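Local coordinates for ABC transporter periplasmic peptide-binding protein (Pseudoalteromonas, PDB 4QFL) that binds dipeptides, here Ala-Phe, in the periplasm and probably delivers them to an ABC transporter for uptake, at residues W433-D436 and D441-F444; M178-A183 and A435-P440; K361-A366 and I403-N408; Q311-A316 and F372-W377. All coordinates share one frame; numbering follows the deposited sequence.

Overall arrangement
The four contacts form two groups. Contacts 1 and 2 share Ala-435 and Asp-436, have centres about 8 Å apart, and both touch the bound alanine near the centre of the molecule. Contacts 3 and 4, with centres about 7 Å apart, lie far out, where helices 307-314 and 356-363 pack beside the neighbouring parallel strands 373-378 and 406-410. The centres of contacts 1 and 3 are about 32 Å apart, yet strand 373-378 also pairs with strand 428-434, which runs to the ligand and so joins the peptide site to this distant packing. Contacts 3 and 4 interleave along the chain, lie within the loop closed by contact 2, and close before contact 1 opens.

Contact 1. Residues W433-D436 and D441-F444; sequences WAAD and DNFF. With ALA (alanine), chain C.
Ala-435 and Asn-442 bring the two backbones nearest, their CA atoms 6.4 Å apart, where the chain leaves strand 428-434 and turns back after four residues. Before the turn, Ala-434 pairs with the bound alanine like an antiparallel hydrogen-bonded pair: Ala-434 N donates to ligand O at 2.8 Å, nearly straight at 162°, and ligand N donates to Ala-434 O. The ligand N also gives a bond of 2.8 Å to Asp-436 OD1, so two acceptors grip it from the protein. This is the amino-terminal end of the dipeptide site, where the end of strand 428-434 pairs with the peptide backbone and an acidic side chain holds its amino group. Trp-433, with CG anti to its own N (chi1 -171°), lays one indole face over that amino group, ligand N standing 3.0 Å above the ring plane and offset toward the rim. The indole edge is turned to the face of Phe-443 in an edge-to-face pair, planes at 72°. Asn-442 comes in at another part of this edge, its CG in the indole plane, and Trp-433 NE1 lies 3.0 Å from Asn-442 O. A leucine in place of Trp-433 would probably leave the ligand amino group without its aromatic cover and Phe-443 freer to turn. Ala-435 CB also packs on Phe-443, 3.7 Å from CE2, while Pro-446 and Leu-447 touch Trp-433.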
loop_
_atom_site.group_PDB
_atom_site.type_symbol
_atom_site.label_atom_id
_atom_site.label_comp_id
_atom_site.label_asym_id
_atom_site.label_seq_id
_atom_site.Cartn_x
_atom_site.Cartn_y
_atom_site.Cartn_z
ATOM N N TRP A 433 1.520 -0.422 7.287
ATOM C CA TRP A 433 1.083 -0.989 6.033
ATOM C C TRP A 433 -0.427 -1.021 5.998
ATOM O O TRP A 433 -1.071 -1.466 6.945
ATOM C CB TRP A 433 1.629 -2.404 5.912
ATOM C CG TRP A 433 1.452 -3.063 4.578
ATOM C CD1 TRP A 433 0.668 -4.153 4.301
ATOM C CD2 TRP A 433 2.092 -2.711 3.340
ATOM N NE1 TRP A 433 0.781 -4.489 2.974
ATOM C CE2 TRP A 433 1.646 -3.621 2.362
ATOM C CE3 TRP A 433 2.999 -1.716 2.964
ATOM C CZ2 TRP A 433 2.074 -3.561 1.036
ATOM C CZ3 TRP A 433 3.419 -1.658 1.633
ATOM C CH2 TRP A 433 2.957 -2.565 0.695
ATOM N N ALA A 434 -0.990 -0.520 4.907
ATOM C CA ALA A 434 -2.393 -0.732 4.619
ATOM C C ALA A 434 -2.542 -1.897 3.621
ATOM O O ALA A 434 -2.125 -1.809 2.469
ATOM C CB ALA A 434 -3.021 0.542 4.088
ATOM N N ALA A 435 -3.118 -2.997 4.077
ATOM C CA ALA A 435 -3.154 -4.215 3.281
ATOM C C ALA A 435 -3.770 -4.033 1.894
ATOM O O ALA A 435 -4.764 -3.322 1.730
ATOM C CB ALA A 435 -3.869 -5.320 4.046
ATOM N N ASP A 436 -3.168 -4.687 0.902
ATOM C CA ASP A 436 -3.658 -4.632 -0.475
ATOM C C ASP A 436 -4.666 -5.748 -0.748
ATOM O O ASP A 436 -5.507 -5.640 -1.638
ATOM C CB ASP A 436 -2.494 -4.740 -1.469
ATOM C CG ASP A 436 -1.301 -3.863 -1.091
ATOM O OD1 ASP A 436 -1.415 -2.614 -1.157
ATOM O OD2 ASP A 436 -0.236 -4.424 -0.749
ATOM N N ASP A 441 -0.233 -13.173 3.602
ATOM C CA ASP A 441 1.120 -13.017 3.103
ATOM C C ASP A 441 1.417 -11.552 2.811
ATOM O O ASP A 441 2.577 -11.132 2.789
ATOM C CB ASP A 441 1.337 -13.831 1.832
ATOM C CG ASP A 441 2.671 -13.537 1.197
ATOM O OD1 ASP A 441 3.680 -14.066 1.708
ATOM O OD2 ASP A 441 2.716 -12.762 0.211
ATOM N N ASN A 442 0.360 -10.781 2.574
ATOM C CA ASN A 442 0.500 -9.363 2.233
ATOM C C ASN A 442 1.052 -8.510 3.389
ATOM O O ASN A 442 1.564 -7.409 3.174
ATOM C CB ASN A 442 -0.829 -8.802 1.696
ATOM C CG ASN A 442 -0.683 -7.397 1.106
ATOM O OD1 ASN A 442 -0.112 -7.209 0.029
ATOM N ND2 ASN A 442 -1.216 -6.414 1.802
ATOM N N PHE A 443 0.976 -9.033 4.612
ATOM C CA PHE A 443 1.552 -8.353 5.771
ATOM C C PHE A 443 2.990 -8.796 6.020
ATOM O O PHE A 443 3.648 -8.283 6.918
ATOM C CB PHE A 443 0.729 -8.629 7.035
ATOM C CG PHE A 443 -0.453 -7.719 7.204
ATOM C CD1 PHE A 443 -0.291 -6.447 7.744
ATOM C CD2 PHE A 443 -1.720 -8.126 6.819
ATOM C CE1 PHE A 443 -1.366 -5.592 7.901
ATOM C CE2 PHE A 443 -2.797 -7.285 6.973
ATOM C CZ PHE A 443 -2.623 -6.013 7.514
ATOM N N PHE A 444 3.470 -9.751 5.233
ATOM C CA PHE A 444 4.769 -10.350 5.508
ATOM C C PHE A 444 5.733 -10.176 4.363
ATOM O O PHE A 444 6.746 -9.498 4.492
ATOM C CB PHE A 444 4.605 -11.825 5.845
ATOM C CG PHE A 444 3.863 -12.066 7.128
ATOM C CD1 PHE A 444 4.481 -11.844 8.358
ATOM C CD2 PHE A 444 2.556 -12.497 7.113
ATOM C CE1 PHE A 444 3.806 -12.069 9.547
ATOM C CE2 PHE A 444 1.870 -12.728 8.297
ATOM C CZ PHE A 444 2.494 -12.511 9.514
HETATM N N ALA C . 0.061 -1.248 0.833
HETATM C CA ALA C . 0.552 0.066 0.427
HETATM C C ALA C . 0.854 0.933 1.648
HETATM O O ALA C . 0.227 0.779 2.695
HETATM C CB ALA C . -0.464 0.758 -0.487
#

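Contact 2. Residues M178-A183 and A435-P440; sequences MATDFA and ADTPDP. With ALA (alanine), chain C.
Thr-180 and Thr-437 meet methyl to methyl, their CG2 atoms 3.5 Å apart, closer than carbons usually sit. In Thr-180 (chi1 63°) OG1 lies between the backbone N and the carbonyl carbon, which turns CG2 to Thr-437 and leaves OG1 to bond Asn-177 O. Thr-437 has the same kind of rotamer; its OG1 accepts from Asp-439 N at 3.1 Å, an ST turn that shapes the loop. The Thr-180 methyl also lies 4.0 Å from Asp-436 CB. Phe-182 approaches the carboxylate of Asp-436 at about a right angle, ring and carboxylate planes 78° apart, with Phe-182 CZ 3.5 Å from Asp-436 OD1. Asp-436 OD2 lies in the ring plane at the edge, and the methyl of the bound alanine is also at the edge, near that plane; Tyr-142 stacks on Phe-182. Water joins the backbones, one molecule donating to Ala-179 O at 2.7 Å and to Asp-436 O at 3.2 Å. Another lies between Asp-181 OD2 and Asp-436 OD1, and may soften the repulsion of these two acids. An alanine in place of Asp-436 is likely to leave the ligand amino group without its negative mate and this water without one of its anchors. Asp-436 belongs to the alanine pocket of this dipeptide site, an acid at the peptide's amino end, probably as in related peptide-binding proteins.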
loop_
_atom_site.group_PDB
_atom_site.type_symbol
_atom_site.label_atom_id
_atom_site.label_comp_id
_atom_site.label_asym_id
_atom_site.label_seq_id
_atom_site.Cartn_x
_atom_site.Cartn_y
_atom_site.Cartn_z
ATOM N N MET A 178 -2.038 -10.859 -8.117
ATOM C CA MET A 178 -2.552 -10.410 -9.412
ATOM C C MET A 178 -3.831 -9.569 -9.288
ATOM O O MET A 178 -4.279 -8.953 -10.261
ATOM C CB MET A 178 -2.783 -11.594 -10.366
ATOM C CG MET A 178 -1.527 -12.380 -10.712
ATOM S SD MET A 178 -0.314 -11.377 -11.580
ATOM C CE MET A 178 -1.223 -11.012 -13.081
ATOM N N ALA A 179 -4.410 -9.540 -8.094
ATOM C CA ALA A 179 -5.606 -8.745 -7.865
ATOM C C ALA A 179 -5.291 -7.462 -7.104
ATOM O O ALA A 179 -6.197 -6.769 -6.658
ATOM C CB ALA A 179 -6.656 -9.555 -7.125
ATOM N N THR A 180 -4.011 -7.143 -6.943
ATOM C CA THR A 180 -3.646 -5.914 -6.241
ATOM C C THR A 180 -3.756 -4.728 -7.184
ATOM O O THR A 180 -3.801 -4.899 -8.406
ATOM C CB THR A 180 -2.227 -5.975 -5.633
ATOM O OG1 THR A 180 -1.260 -6.128 -6.679
ATOM C CG2 THR A 180 -2.112 -7.133 -4.654
ATOM N N ASP A 181 -3.814 -3.532 -6.608
ATOM C CA ASP A 181 -3.876 -2.296 -7.379
ATOM C C ASP A 181 -2.638 -2.057 -8.245
ATOM O O ASP A 181 -2.640 -1.181 -9.113
ATOM C CB ASP A 181 -4.048 -1.102 -6.439
ATOM C CG ASP A 181 -5.338 -1.156 -5.651
ATOM O OD1 ASP A 181 -6.417 -1.252 -6.272
ATOM O OD2 ASP A 181 -5.266 -1.110 -4.409
ATOM N N PHE A 182 -1.576 -2.812 -7.990
ATOM C CA PHE A 182 -0.335 -2.669 -8.747
ATOM C C PHE A 182 -0.399 -3.468 -10.051
ATOM O O PHE A 182 0.373 -3.212 -10.986
ATOM C CB PHE A 182 0.854 -3.129 -7.899
ATOM C CG PHE A 182 0.805 -2.633 -6.477
ATOM C CD1 PHE A 182 0.982 -1.287 -6.195
ATOM C CD2 PHE A 182 0.560 -3.505 -5.427
ATOM C CE1 PHE A 182 0.918 -0.833 -4.902
ATOM C CE2 PHE A 182 0.504 -3.045 -4.127
ATOM C CZ PHE A 182 0.684 -1.719 -3.869
ATOM N N ALA A 183 -1.332 -4.419 -10.112
ATOM C CA ALA A 183 -1.394 -5.379 -11.211
ATOM C C ALA A 183 -2.299 -4.936 -12.358
ATOM O O ALA A 183 -3.022 -5.751 -12.943
ATOM C CB ALA A 183 -1.847 -6.727 -10.677
ATOM N N ALA A 435 -3.118 -2.997 4.077
ATOM C CA ALA A 435 -3.154 -4.215 3.281
ATOM C C ALA A 435 -3.770 -4.033 1.894
ATOM O O ALA A 435 -4.764 -3.322 1.730
ATOM C CB ALA A 435 -3.869 -5.320 4.046
ATOM N N ASP A 436 -3.168 -4.687 0.902
ATOM C CA ASP A 436 -3.658 -4.632 -0.475
ATOM C C ASP A 436 -4.666 -5.748 -0.748
ATOM O O ASP A 436 -5.507 -5.640 -1.638
ATOM C CB ASP A 436 -2.494 -4.740 -1.469
ATOM C CG ASP A 436 -1.301 -3.863 -1.091
ATOM O OD1 ASP A 436 -1.415 -2.614 -1.157
ATOM O OD2 ASP A 436 -0.236 -4.424 -0.749
ATOM N N THR A 437 -4.576 -6.822 0.023
ATOM C CA THR A 437 -5.488 -7.955 -0.114
ATOM C C THR A 437 -5.746 -8.528 1.274
ATOM O O THR A 437 -5.079 -8.143 2.237
ATOM C CB THR A 437 -4.878 -9.066 -0.992
ATOM O OG1 THR A 437 -3.887 -9.768 -0.240
ATOM C CG2 THR A 437 -4.236 -8.482 -2.243
ATOM N N PRO A 438 -6.725 -9.432 1.392
ATOM C CA PRO A 438 -6.964 -10.132 2.658
ATOM C C PRO A 438 -6.136 -11.435 2.779
ATOM O O PRO A 438 -6.337 -12.237 3.702
ATOM C CB PRO A 438 -8.458 -10.420 2.599
ATOM C CG PRO A 438 -8.710 -10.637 1.168
ATOM C CD PRO A 438 -7.777 -9.731 0.407
ATOM N N ASP A 439 -5.200 -11.640 1.857
ATOM C CA ASP A 439 -4.249 -12.733 2.013
ATOM C C ASP A 439 -3.145 -12.306 2.973
ATOM O O ASP A 439 -2.432 -11.343 2.708
ATOM C CB ASP A 439 -3.659 -13.169 0.671
ATOM C CG ASP A 439 -2.891 -14.462 0.786
ATOM O OD1 ASP A 439 -1.832 -14.452 1.424
ATOM O OD2 ASP A 439 -3.351 -15.497 0.267
ATOM N N PRO A 440 -2.999 -13.030 4.096
ATOM C CA PRO A 440 -2.045 -12.708 5.173
ATOM C C PRO A 440 -0.598 -12.539 4.701
ATOM O O PRO A 440 0.183 -11.837 5.336
ATOM C CB PRO A 440 -2.157 -13.916 6.118
ATOM C CG PRO A 440 -3.519 -14.461 5.867
ATOM C CD PRO A 440 -3.767 -14.250 4.397
HETATM N N ALA C . 0.061 -1.248 0.833
HETATM C CA ALA C . 0.552 0.066 0.427
HETATM C C ALA C . 0.854 0.933 1.648
HETATM O O ALA C . 0.227 0.779 2.695
HETATM C CB ALA C . -0.464 0.758 -0.487
HETATM O O HOH W 1 -7.267 -6.612 -4.149
HETATM O O HOH W 2 -4.795 -3.535 -3.880
HETATM O O HOH W 3 -3.516 -1.239 -2.028
#

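Contact 3. Residues K361-A366 and I403-N408; sequences KLLTEA and IGVNVN
Leu-363 meets Ile-403 and Val-405 through methyl groups alone, so no flat group offers a face or edge to the junction. The flat carboxylate of Glu-365, away from the junction, is met at OE1 by Lys-361 NZ, nearly in line with the C-O bond, in a salt bridge of 2.8 Å that ties the last helical turn to the loop after it. At the junction itself, the CD1 branch of Leu-363 does all the touching. It comes within 3.4 Å of Val-405 CG2, tighter than carbons usually pack, and its other neighbour is Ile-403 CD1 at 3.7 Å. Both partners cross the leucine at about a right angle. In Ile-403 CG1 sits between the backbone N and the carbonyl carbon (chi1 60°), which carries CD1 toward the helix. Ala-312 of helix 307-314 and Phe-372 also touch Leu-363. Between Ile-403 and Val-405 stands Gly-404, whose positive phi (93°) would jam a side chain against the preceding carbonyl O. It closes helix 389-401 with a Schellman motif, and the chain passes directly into strand 406-410, parallel to strand 373-378, in the alternation of helix and strand seen in the alpha/beta lobes of periplasmic binding proteins.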
loop_
_atom_site.group_PDB
_atom_site.type_symbol
_atom_site.label_atom_id
_atom_site.label_comp_id
_atom_site.label_asym_id
_atom_site.label_seq_id
_atom_site.Cartn_x
_atom_site.Cartn_y
_atom_site.Cartn_z
ATOM N N LYS A 361 15.995 -0.660 33.382
ATOM C CA LYS A 361 16.696 -1.845 33.850
ATOM C C LYS A 361 17.334 -2.630 32.701
ATOM O O LYS A 361 18.241 -3.426 32.915
ATOM C CB LYS A 361 15.734 -2.740 34.641
ATOM C CG LYS A 361 16.378 -3.526 35.788
ATOM C CD LYS A 361 17.236 -4.678 35.280
ATOM C CE LYS A 361 18.191 -5.194 36.347
ATOM N NZ LYS A 361 19.138 -6.193 35.764
ATOM N N LEU A 362 16.865 -2.405 31.481
ATOM C CA LEU A 362 17.341 -3.176 30.345
ATOM C C LEU A 362 18.396 -2.433 29.563
ATOM O O LEU A 362 19.347 -3.032 29.059
ATOM C CB LEU A 362 16.180 -3.518 29.424
ATOM C CG LEU A 362 15.325 -4.652 29.966
ATOM C CD1 LEU A 362 14.207 -4.960 28.998
ATOM C CD2 LEU A 362 16.203 -5.871 30.204
ATOM N N LEU A 363 18.213 -1.127 29.438
ATOM C CA LEU A 363 19.181 -0.313 28.730
ATOM C C LEU A 363 20.522 -0.458 29.415
ATOM O O LEU A 363 21.526 -0.750 28.776
ATOM C CB LEU A 363 18.743 1.146 28.686
ATOM C CG LEU A 363 17.875 1.432 27.466
ATOM C CD1 LEU A 363 17.760 2.917 27.249
ATOM C CD2 LEU A 363 18.484 0.775 26.248
ATOM N N THR A 364 20.526 -0.259 30.726
ATOM C CA THR A 364 21.691 -0.580 31.538
ATOM C C THR A 364 21.705 -2.096 31.684
ATOM O O THR A 364 20.815 -2.656 32.316
ATOM C CB THR A 364 21.580 0.067 32.926
ATOM O OG1 THR A 364 20.622 -0.646 33.709
ATOM C CG2 THR A 364 21.105 1.494 32.808
ATOM N N GLU A 365 22.705 -2.748 31.097
ATOM C CA GLU A 365 22.712 -4.201 30.916
ATOM C C GLU A 365 22.624 -4.430 29.422
ATOM O O GLU A 365 22.356 -5.529 28.931
ATOM C CB GLU A 365 21.525 -4.854 31.614
ATOM C CG GLU A 365 21.388 -6.336 31.389
ATOM C CD GLU A 365 20.048 -6.849 31.866
ATOM O OE1 GLU A 365 19.678 -6.542 33.024
ATOM O OE2 GLU A 365 19.359 -7.541 31.082
ATOM N N ALA A 366 22.835 -3.340 28.705
ATOM C CA ALA A 366 22.862 -3.351 27.263
ATOM C C ALA A 366 24.108 -2.659 26.709
ATOM O O ALA A 366 24.460 -2.889 25.555
ATOM C CB ALA A 366 21.594 -2.709 26.698
ATOM N N ILE A 403 13.732 7.338 30.501
ATOM C CA ILE A 403 14.727 6.312 30.741
ATOM C C ILE A 403 16.065 6.794 30.214
ATOM O O ILE A 403 17.044 6.052 30.226
ATOM C CB ILE A 403 14.376 4.997 30.058
ATOM C CG1 ILE A 403 14.267 5.196 28.546
ATOM C CG2 ILE A 403 13.094 4.446 30.622
ATOM C CD1 ILE A 403 14.211 3.896 27.780
ATOM N N GLY A 404 16.097 8.032 29.731
ATOM C CA GLY A 404 17.341 8.651 29.322
ATOM C C GLY A 404 17.704 8.504 27.859
ATOM O O GLY A 404 18.871 8.681 27.480
ATOM N N VAL A 405 16.718 8.183 27.026
ATOM C CA VAL A 405 16.944 8.169 25.584
ATOM C C VAL A 405 16.482 9.475 24.941
ATOM O O VAL A 405 15.308 9.849 25.022
ATOM C CB VAL A 405 16.285 6.968 24.896
ATOM C CG1 VAL A 405 16.642 6.957 23.406
ATOM C CG2 VAL A 405 16.729 5.683 25.559
ATOM N N ASN A 406 17.432 10.156 24.310
ATOM C CA ASN A 406 17.242 11.485 23.750
ATOM C C ASN A 406 16.811 11.376 22.300
ATOM O O ASN A 406 17.625 11.150 21.409
ATOM C CB ASN A 406 18.544 12.296 23.896
ATOM C CG ASN A 406 18.542 13.597 23.097
ATOM O OD1 ASN A 406 17.551 14.337 23.067
ATOM N ND2 ASN A 406 19.667 13.885 22.447
ATOM N N VAL A 407 15.512 11.514 22.075
ATOM C CA VAL A 407 14.961 11.375 20.736
ATOM C C VAL A 407 14.969 12.695 19.980
ATOM O O VAL A 407 14.552 13.731 20.500
ATOM C CB VAL A 407 13.510 10.846 20.772
ATOM C CG1 VAL A 407 12.916 10.867 19.381
ATOM C CG2 VAL A 407 13.459 9.451 21.355
ATOM N N ASN A 408 15.441 12.656 18.742
ATOM C CA ASN A 408 15.207 13.759 17.836
ATOM C C ASN A 408 14.246 13.275 16.755
ATOM O O ASN A 408 14.336 12.136 16.303
ATOM C CB ASN A 408 16.513 14.249 17.233
ATOM C CG ASN A 408 17.119 13.248 16.276
ATOM O OD1 ASN A 408 17.513 12.152 16.672
ATOM N ND2 ASN A 408 17.202 13.623 15.008
#

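Contact 4. Residues Q311-A316 and F372-W377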
loop_
_atom_site.group_PDB
_atom_site.type_symbol
_atom_site.label_atom_id
_atom_site.label_comp_id
_atom_site.label_asym_id
_atom_site.label_seq_id
_atom_site.Cartn_x
_atom_site.Cartn_y
_atom_site.Cartn_z
ATOM N N GLN A 311 14.318 -4.365 22.784
ATOM C CA GLN A 311 13.414 -4.717 23.875
ATOM C C GLN A 311 13.335 -3.597 24.918
ATOM O O GLN A 311 12.250 -3.217 25.357
ATOM C CB GLN A 311 13.862 -6.023 24.523
ATOM C CG GLN A 311 13.942 -7.172 23.543
ATOM C CD GLN A 311 14.642 -8.392 24.108
ATOM O OE1 GLN A 311 14.677 -9.443 23.471
ATOM N NE2 GLN A 311 15.206 -8.259 25.305
ATOM N N ALA A 312 14.488 -3.062 25.307
ATOM C CA ALA A 312 14.522 -1.958 26.256
ATOM C C ALA A 312 13.683 -0.751 25.798
ATOM O O ALA A 312 12.924 -0.193 26.584
ATOM C CB ALA A 312 15.960 -1.547 26.543
ATOM N N LEU A 313 13.800 -0.358 24.536
ATOM C CA LEU A 313 13.113 0.834 24.044
ATOM C C LEU A 313 11.585 0.688 24.024
ATOM O O LEU A 313 10.850 1.617 24.362
ATOM C CB LEU A 313 13.598 1.189 22.638
ATOM C CG LEU A 313 15.013 1.732 22.434
ATOM C CD1 LEU A 313 15.423 1.586 20.977
ATOM C CD2 LEU A 313 15.118 3.181 22.873
ATOM N N VAL A 314 11.121 -0.476 23.594
ATOM C CA VAL A 314 9.693 -0.750 23.494
ATOM C C VAL A 314 8.976 -0.631 24.842
ATOM O O VAL A 314 7.862 -0.103 24.907
ATOM C CB VAL A 314 9.430 -2.149 22.901
ATOM C CG1 VAL A 314 7.987 -2.545 23.106
ATOM C CG2 VAL A 314 9.790 -2.177 21.417
ATOM N N HIS A 315 9.610 -1.120 25.911
ATOM C CA HIS A 315 8.994 -1.117 27.242
ATOM C C HIS A 315 8.786 0.294 27.801
ATOM O O HIS A 315 8.055 0.484 28.772
ATOM C CB HIS A 315 9.813 -1.962 28.229
ATOM C CG HIS A 315 9.613 -3.442 28.081
ATOM N ND1 HIS A 315 8.371 -4.038 28.134
ATOM C CD2 HIS A 315 10.501 -4.449 27.903
ATOM C CE1 HIS A 315 8.500 -5.344 27.983
ATOM N NE2 HIS A 315 9.783 -5.620 27.842
ATOM N N ALA A 316 9.422 1.280 27.183
ATOM C CA ALA A 316 9.349 2.654 27.655
ATOM C C ALA A 316 8.129 3.383 27.105
ATOM O O ALA A 316 7.856 4.524 27.484
ATOM C CB ALA A 316 10.607 3.389 27.268
ATOM N N PHE A 372 21.391 6.846 25.364
ATOM C CA PHE A 372 21.936 7.302 24.094
ATOM C C PHE A 372 20.978 8.246 23.393
ATOM O O PHE A 372 19.896 8.530 23.896
ATOM C CB PHE A 372 22.224 6.104 23.180
ATOM C CG PHE A 372 21.080 5.136 23.080
ATOM C CD1 PHE A 372 20.037 5.362 22.195
ATOM C CD2 PHE A 372 21.041 4.003 23.881
ATOM C CE1 PHE A 372 18.981 4.476 22.108
ATOM C CE2 PHE A 372 19.986 3.111 23.799
ATOM C CZ PHE A 372 18.953 3.348 22.910
ATOM N N ASP A 373 21.396 8.723 22.226
ATOM C CA ASP A 373 20.547 9.504 21.337
ATOM C C ASP A 373 20.005 8.626 20.204
ATOM O O ASP A 373 20.659 7.682 19.769
ATOM C CB ASP A 373 21.342 10.657 20.728
ATOM C CG ASP A 373 21.648 11.753 21.729
ATOM O OD1 ASP A 373 21.440 11.537 22.942
ATOM O OD2 ASP A 373 22.096 12.833 21.292
ATOM N N MET A 374 18.810 8.945 19.717
ATOM C CA MET A 374 18.299 8.276 18.534
ATOM C C MET A 374 17.328 9.172 17.792
ATOM O O MET A 374 16.783 10.125 18.361
ATOM C CB MET A 374 17.592 6.977 18.908
ATOM C CG MET A 374 16.329 7.170 19.730
ATOM S SD MET A 374 15.546 5.598 20.101
ATOM C CE MET A 374 15.205 4.988 18.445
ATOM N N SER A 375 17.112 8.860 16.518
ATOM C CA SER A 375 16.073 9.514 15.750
ATOM C C SER A 375 14.831 8.624 15.699
ATOM O O SER A 375 14.910 7.389 15.758
ATOM C CB SER A 375 16.553 9.887 14.339
ATOM O OG SER A 375 16.951 8.749 13.575
ATOM N N ILE A 376 13.681 9.279 15.647
ATOM C CA ILE A 376 12.448 8.634 15.259
ATOM C C ILE A 376 11.933 9.400 14.070
ATOM O O ILE A 376 11.638 10.587 14.160
ATOM C CB ILE A 376 11.397 8.684 16.357
ATOM C CG1 ILE A 376 11.852 7.868 17.564
ATOM C CG2 ILE A 376 10.054 8.173 15.829
ATOM C CD1 ILE A 376 10.827 7.836 18.682
ATOM N N TRP A 377 11.847 8.721 12.942
ATOM C CA TRP A 377 11.307 9.321 11.752
ATOM C C TRP A 377 9.784 9.258 11.772
ATOM O O TRP A 377 9.213 8.204 12.039
ATOM C CB TRP A 377 11.880 8.607 10.541
ATOM C CG TRP A 377 13.288 9.019 10.280
ATOM C CD1 TRP A 377 14.330 9.007 11.163
ATOM C CD2 TRP A 377 13.813 9.502 9.044
ATOM N NE1 TRP A 377 15.477 9.461 10.549
ATOM C CE2 TRP A 377 15.181 9.772 9.248
ATOM C CE3 TRP A 377 13.257 9.725 7.781
ATOM C CZ2 TRP A 377 15.998 10.253 8.235
ATOM C CZ3 TRP A 377 14.062 10.208 6.789
ATOM C CH2 TRP A 377 15.421 10.467 7.016
#
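Leu-313 and Met-374 reach toward each other tip to tip, one from a helix and one from a strand whose backbones stay well apart: even the nearest CA atoms, of Leu-313 and Met-374, are 10.6 Å from each other. The side chains bridge that distance. Leu-313 CD2 lies 3.7 Å from Met-374 SD, and the second branch, CD1, is 4.1 Å from the same sulfur, so both methyls face it from the same side, CD2 the nearer. Met-374 gets there by an extended middle of its chain (chi2 179°) that carries SD away from the strand, followed by a bend at chi3 (-60°) that swings CE aside. Phe-372 comes at the leucine from the opposite direction, its ring corner CZ 3.8 Å from Leu-313 CD2 and the neighbouring CE1 at 4.1 Å. CD2 thus touches the sulfur and the ring at once. Here helix 307-314 packs on strand 373-378: Met-374 points to the helix from the strand, Asp-373 and Ser-375 point away, and Phe-372, just before the strand, brings its ring round to the same leucine. The strand runs between two parallel neighbours, 406-410 and 428-434, as inner strands do in alpha/beta sheets. Phe-372 has CG between its backbone N and carbonyl carbon (chi1 49°), an orientation that swings its ring to the leucine although its CB does not aim there. Tyr-368 meets the same ring edge-to-face, and Val-405 also touches it, while Phe-304 and Val-407 pack against Met-374.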